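Local structure of BsaWI endonuclease (Geobacillus stearothermophilus, 4ZSF) at residues 116-127 and 153-161. The protein is a restriction endonuclease of the PD-(D/E)XK nuclease class that binds DNA, and probably cleaves it with the help of metal ions. Residues are numbered along the deposited sequence; the frame is centred on the assembly and turned at random.
Sequences LNMMIENQEIAN and NDKEYVFGC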
loop_
_atom_site.group_PDB
_atom_site.type_symbol
_atom_site.label_atom_id
_atom_site.label_comp_id
_atom_site.label_asym_id
_atom_site.label_seq_id
_atom_site.Cartn_x
_atom_site.Cartn_y
_atom_site.Cartn_z
ATOM N N LEU A 116 23.358 6.011 4.513
ATOM C CA LEU A 116 23.337 6.640 5.825
ATOM C C LEU A 116 23.205 5.584 6.930
ATOM O O LEU A 116 23.863 5.665 7.954
ATOM C CB LEU A 116 22.188 7.640 5.920
ATOM C CG LEU A 116 22.156 8.373 7.266
ATOM C CD1 LEU A 116 23.541 9.057 7.591
ATOM C CD2 LEU A 116 20.990 9.429 7.264
ATOM N N ASN A 117 22.379 4.568 6.716
ATOM C CA ASN A 117 22.250 3.506 7.751
ATOM C C ASN A 117 23.629 2.865 8.078
ATOM O O ASN A 117 24.004 2.745 9.241
ATOM C CB ASN A 117 21.250 2.424 7.272
ATOM C CG ASN A 117 21.035 1.323 8.305
ATOM O OD1 ASN A 117 20.605 1.585 9.409
ATOM N ND2 ASN A 117 21.354 0.100 7.941
ATOM N N MET A 118 24.362 2.466 7.044
ATOM C CA MET A 118 25.715 1.894 7.205
ATOM C C MET A 118 26.719 2.881 7.854
ATOM O O MET A 118 27.538 2.520 8.711
ATOM C CB MET A 118 26.259 1.424 5.842
ATOM N N MET A 119 26.650 4.146 7.469
ATOM C CA MET A 119 27.586 5.103 8.009
ATOM C C MET A 119 27.319 5.375 9.506
ATOM O O MET A 119 28.267 5.523 10.318
ATOM C CB MET A 119 27.526 6.408 7.184
ATOM C CG MET A 119 28.207 6.234 5.882
ATOM S SD MET A 119 27.945 7.609 4.731
ATOM C CE MET A 119 28.971 8.839 5.487
ATOM N N ILE A 120 26.037 5.418 9.876
ATOM C CA ILE A 120 25.683 5.573 11.288
ATOM C C ILE A 120 26.162 4.358 12.088
ATOM O O ILE A 120 26.809 4.508 13.147
ATOM C CB ILE A 120 24.192 5.766 11.483
ATOM C CG1 ILE A 120 23.794 7.181 11.034
ATOM C CG2 ILE A 120 23.842 5.610 12.951
ATOM C CD1 ILE A 120 22.314 7.435 11.106
ATOM N N GLU A 121 25.866 3.168 11.573
ATOM C CA GLU A 121 26.379 1.944 12.187
ATOM C C GLU A 121 27.922 1.939 12.279
ATOM O O GLU A 121 28.487 1.486 13.277
ATOM C CB GLU A 121 25.861 0.720 11.405
ATOM C CG GLU A 121 24.341 0.554 11.571
ATOM C CD GLU A 121 23.756 -0.694 10.883
ATOM O OE1 GLU A 121 24.500 -1.449 10.202
ATOM O OE2 GLU A 121 22.527 -0.909 11.026
ATOM N N ASN A 122 28.624 2.431 11.267
ATOM C CA ASN A 122 30.086 2.545 11.383
ATOM C C ASN A 122 30.598 3.805 12.059
ATOM O O ASN A 122 31.783 4.119 11.910
ATOM C CB ASN A 122 30.743 2.488 10.031
ATOM C CG ASN A 122 30.619 1.143 9.397
ATOM O OD1 ASN A 122 30.705 0.134 10.087
ATOM N ND2 ASN A 122 30.425 1.109 8.072
ATOM N N GLN A 123 29.721 4.525 12.763
ATOM C CA GLN A 123 30.084 5.755 13.479
ATOM C C GLN A 123 30.855 6.765 12.609
ATOM O O GLN A 123 31.790 7.410 13.069
ATOM C CB GLN A 123 30.889 5.400 14.742
ATOM C CG GLN A 123 30.128 4.483 15.667
ATOM N N GLU A 124 30.397 6.963 11.377
ATOM C CA GLU A 124 31.054 7.868 10.445
ATOM C C GLU A 124 30.325 9.220 10.344
ATOM O O GLU A 124 30.795 10.110 9.617
ATOM C CB GLU A 124 31.149 7.224 9.053
ATOM C CG GLU A 124 32.152 6.094 9.033
ATOM C CD GLU A 124 31.913 5.075 7.932
ATOM O OE1 GLU A 124 31.040 5.289 7.074
ATOM O OE2 GLU A 124 32.629 4.040 7.929
ATOM N N ILE A 125 29.217 9.371 11.081
ATOM C CA ILE A 125 28.385 10.598 11.002
ATOM C C ILE A 125 28.604 11.397 12.267
ATOM O O ILE A 125 28.471 10.876 13.374
ATOM C CB ILE A 125 26.872 10.265 10.842
ATOM C CG1 ILE A 125 26.663 9.447 9.577
ATOM C CG2 ILE A 125 26.022 11.548 10.863
ATOM C CD1 ILE A 125 27.196 10.116 8.287
ATOM N N ALA A 126 28.984 12.657 12.126
ATOM C CA ALA A 126 29.375 13.477 13.266
ATOM C C ALA A 126 28.235 14.218 13.977
ATOM O O ALA A 126 28.489 14.939 14.949
ATOM C CB ALA A 126 30.457 14.507 12.811
ATOM N N ASN A 127 27.004 14.085 13.525
ATOM C CA ASN A 127 25.905 14.815 14.222
ATOM C C ASN A 127 25.815 14.449 15.695
ATOM O O ASN A 127 26.231 13.366 16.097
ATOM C CB ASN A 127 24.537 14.534 13.595
ATOM C CG ASN A 127 24.427 15.032 12.179
ATOM O OD1 ASN A 127 25.154 14.571 11.324
ATOM N ND2 ASN A 127 23.455 15.910 11.910
ATOM N N ASN A 153 35.381 20.810 9.277
ATOM C CA ASN A 153 36.456 20.442 10.197
ATOM C C ASN A 153 36.697 18.943 10.164
ATOM O O ASN A 153 36.789 18.293 11.208
ATOM C CB ASN A 153 36.124 20.925 11.598
ATOM C CG ASN A 153 36.143 22.432 11.687
ATOM O OD1 ASN A 153 36.863 23.095 10.930
ATOM N ND2 ASN A 153 35.341 22.993 12.597
ATOM N N ASP A 154 36.780 18.404 8.945
ATOM C CA ASP A 154 37.073 16.990 8.723
ATOM C C ASP A 154 36.026 16.023 9.273
ATOM O O ASP A 154 36.322 14.858 9.460
ATOM C CB ASP A 154 38.440 16.607 9.327
ATOM C CG ASP A 154 39.620 17.151 8.529
ATOM O OD1 ASP A 154 39.435 18.031 7.656
ATOM O OD2 ASP A 154 40.752 16.696 8.797
ATOM N N LYS A 155 34.801 16.488 9.493
ATOM C CA LYS A 155 33.742 15.633 10.032
ATOM C C LYS A 155 32.571 15.772 9.089
ATOM O O LYS A 155 32.425 16.824 8.476
ATOM C CB LYS A 155 33.351 16.054 11.442
ATOM C CG LYS A 155 34.366 15.597 12.491
ATOM C CD LYS A 155 34.151 16.330 13.775
ATOM C CE LYS A 155 34.535 17.802 13.620
ATOM N NZ LYS A 155 35.184 18.330 14.859
ATOM N N GLU A 156 31.733 14.735 8.974
ATOM C CA GLU A 156 30.657 14.780 8.014
ATOM C C GLU A 156 29.346 14.853 8.772
ATOM O O GLU A 156 29.065 14.026 9.666
ATOM C CB GLU A 156 30.724 13.515 7.105
ATOM C CG GLU A 156 29.645 13.458 6.006
ATOM C CD GLU A 156 29.895 12.357 4.973
ATOM O OE1 GLU A 156 30.827 11.500 5.176
ATOM O OE2 GLU A 156 29.182 12.358 3.938
ATOM N N TYR A 157 28.519 15.830 8.392
ATOM C CA TYR A 157 27.256 16.093 9.073
ATOM C C TYR A 157 26.091 15.898 8.143
ATOM O O TYR A 157 26.105 16.498 7.088
ATOM C CB TYR A 157 27.207 17.524 9.561
ATOM C CG TYR A 157 28.274 17.811 10.587
ATOM C CD1 TYR A 157 28.029 17.579 11.939
ATOM C CD2 TYR A 157 29.549 18.280 10.199
ATOM C CE1 TYR A 157 29.037 17.851 12.912
ATOM C CE2 TYR A 157 30.539 18.543 11.159
ATOM C CZ TYR A 157 30.274 18.323 12.489
ATOM O OH TYR A 157 31.269 18.595 13.400
ATOM N N VAL A 158 25.063 15.137 8.552
ATOM C CA VAL A 158 23.804 15.171 7.796
ATOM C C VAL A 158 23.094 16.507 8.070
ATOM O O VAL A 158 22.836 16.836 9.222
ATOM C CB VAL A 158 22.877 14.004 8.190
ATOM C CG1 VAL A 158 21.491 14.152 7.506
ATOM C CG2 VAL A 158 23.540 12.719 7.812
ATOM N N PHE A 159 22.748 17.268 7.027
ATOM C CA PHE A 159 22.016 18.529 7.291
ATOM C C PHE A 159 20.669 18.547 6.542
ATOM O O PHE A 159 19.877 19.476 6.751
ATOM C CB PHE A 159 22.852 19.756 6.886
ATOM C CG PHE A 159 23.062 19.928 5.348
ATOM C CD1 PHE A 159 24.140 19.312 4.697
ATOM C CD2 PHE A 159 22.158 20.708 4.584
ATOM C CE1 PHE A 159 24.329 19.472 3.270
ATOM C CE2 PHE A 159 22.356 20.908 3.248
ATOM C CZ PHE A 159 23.383 20.297 2.577
ATOM N N GLY A 160 20.426 17.592 5.628
ATOM C CA GLY A 160 19.185 17.687 4.867
ATOM C C GLY A 160 18.561 16.321 4.595
ATOM O O GLY A 160 19.286 15.299 4.554
ATOM N N CYS A 161 17.226 16.322 4.486
ATOM C CA CYS A 161 16.395 15.140 4.233
ATOM C C CYS A 161 15.667 15.389 2.910
ATOM O O CYS A 161 15.119 16.480 2.680
ATOM C CB CYS A 161 15.357 14.996 5.359
ATOM S SG CYS A 161 16.078 14.789 6.994
HETATM O O HOH W 1 32.371 12.284 10.392
HETATM O O HOH W 2 32.115 10.247 7.111
#
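A126 and Y157 mark the closest approach of the two backbones, their CA atoms 5.4 Å apart, where loop 122-127, leaving its helix by a Schellman motif, runs beside strand 155-161. One direct main-chain bond joins them: A126 N donates to E156 O at 2.8 Å, almost straight (172°). Just before it, E124 O accepts from two waters, one taking the N-H of E156, the other donating to E156 OE1.

The side-chain amide of N127 continues the pairing as a backbone peptide would. V158 N makes a bent bond to N127 OD1 at 2.8 Å. N127 ND2 gives V158 O a nearly linear one at 2.9 Å, with V158 O 4° out of the N127 amide plane; both acceptors are met on in-plane lone pairs. CG anti to the carbonyl carbon (chi1 -64°) brings both amide ends to V158. A leucine here would probably leave V158 N and O without these mates and D131 without its bond from ND2.

A126 CB sits over one face of the Y157 ring, 4.0 Å from the centroid, a CH-pi contact offset toward the rim. V158 CG2 meets L116 CD1 at 3.7 Å and, from another side, I125 CG2 at 4.1 Å. The M119 side chain crosses that of E156 at about a right angle, M119 CE touching E156 OE1 at 3.3 Å; E156 OE2 has a salt bridge to R109 and a hydrogen bond with T149 OG1.

This is packing at the PD-(D/E)XK nuclease sheet, away from the calcium site: helix 113-121 meets strand 155-165 through L116 and M119, and W256 of helix 243-258 touches N127 and Y157.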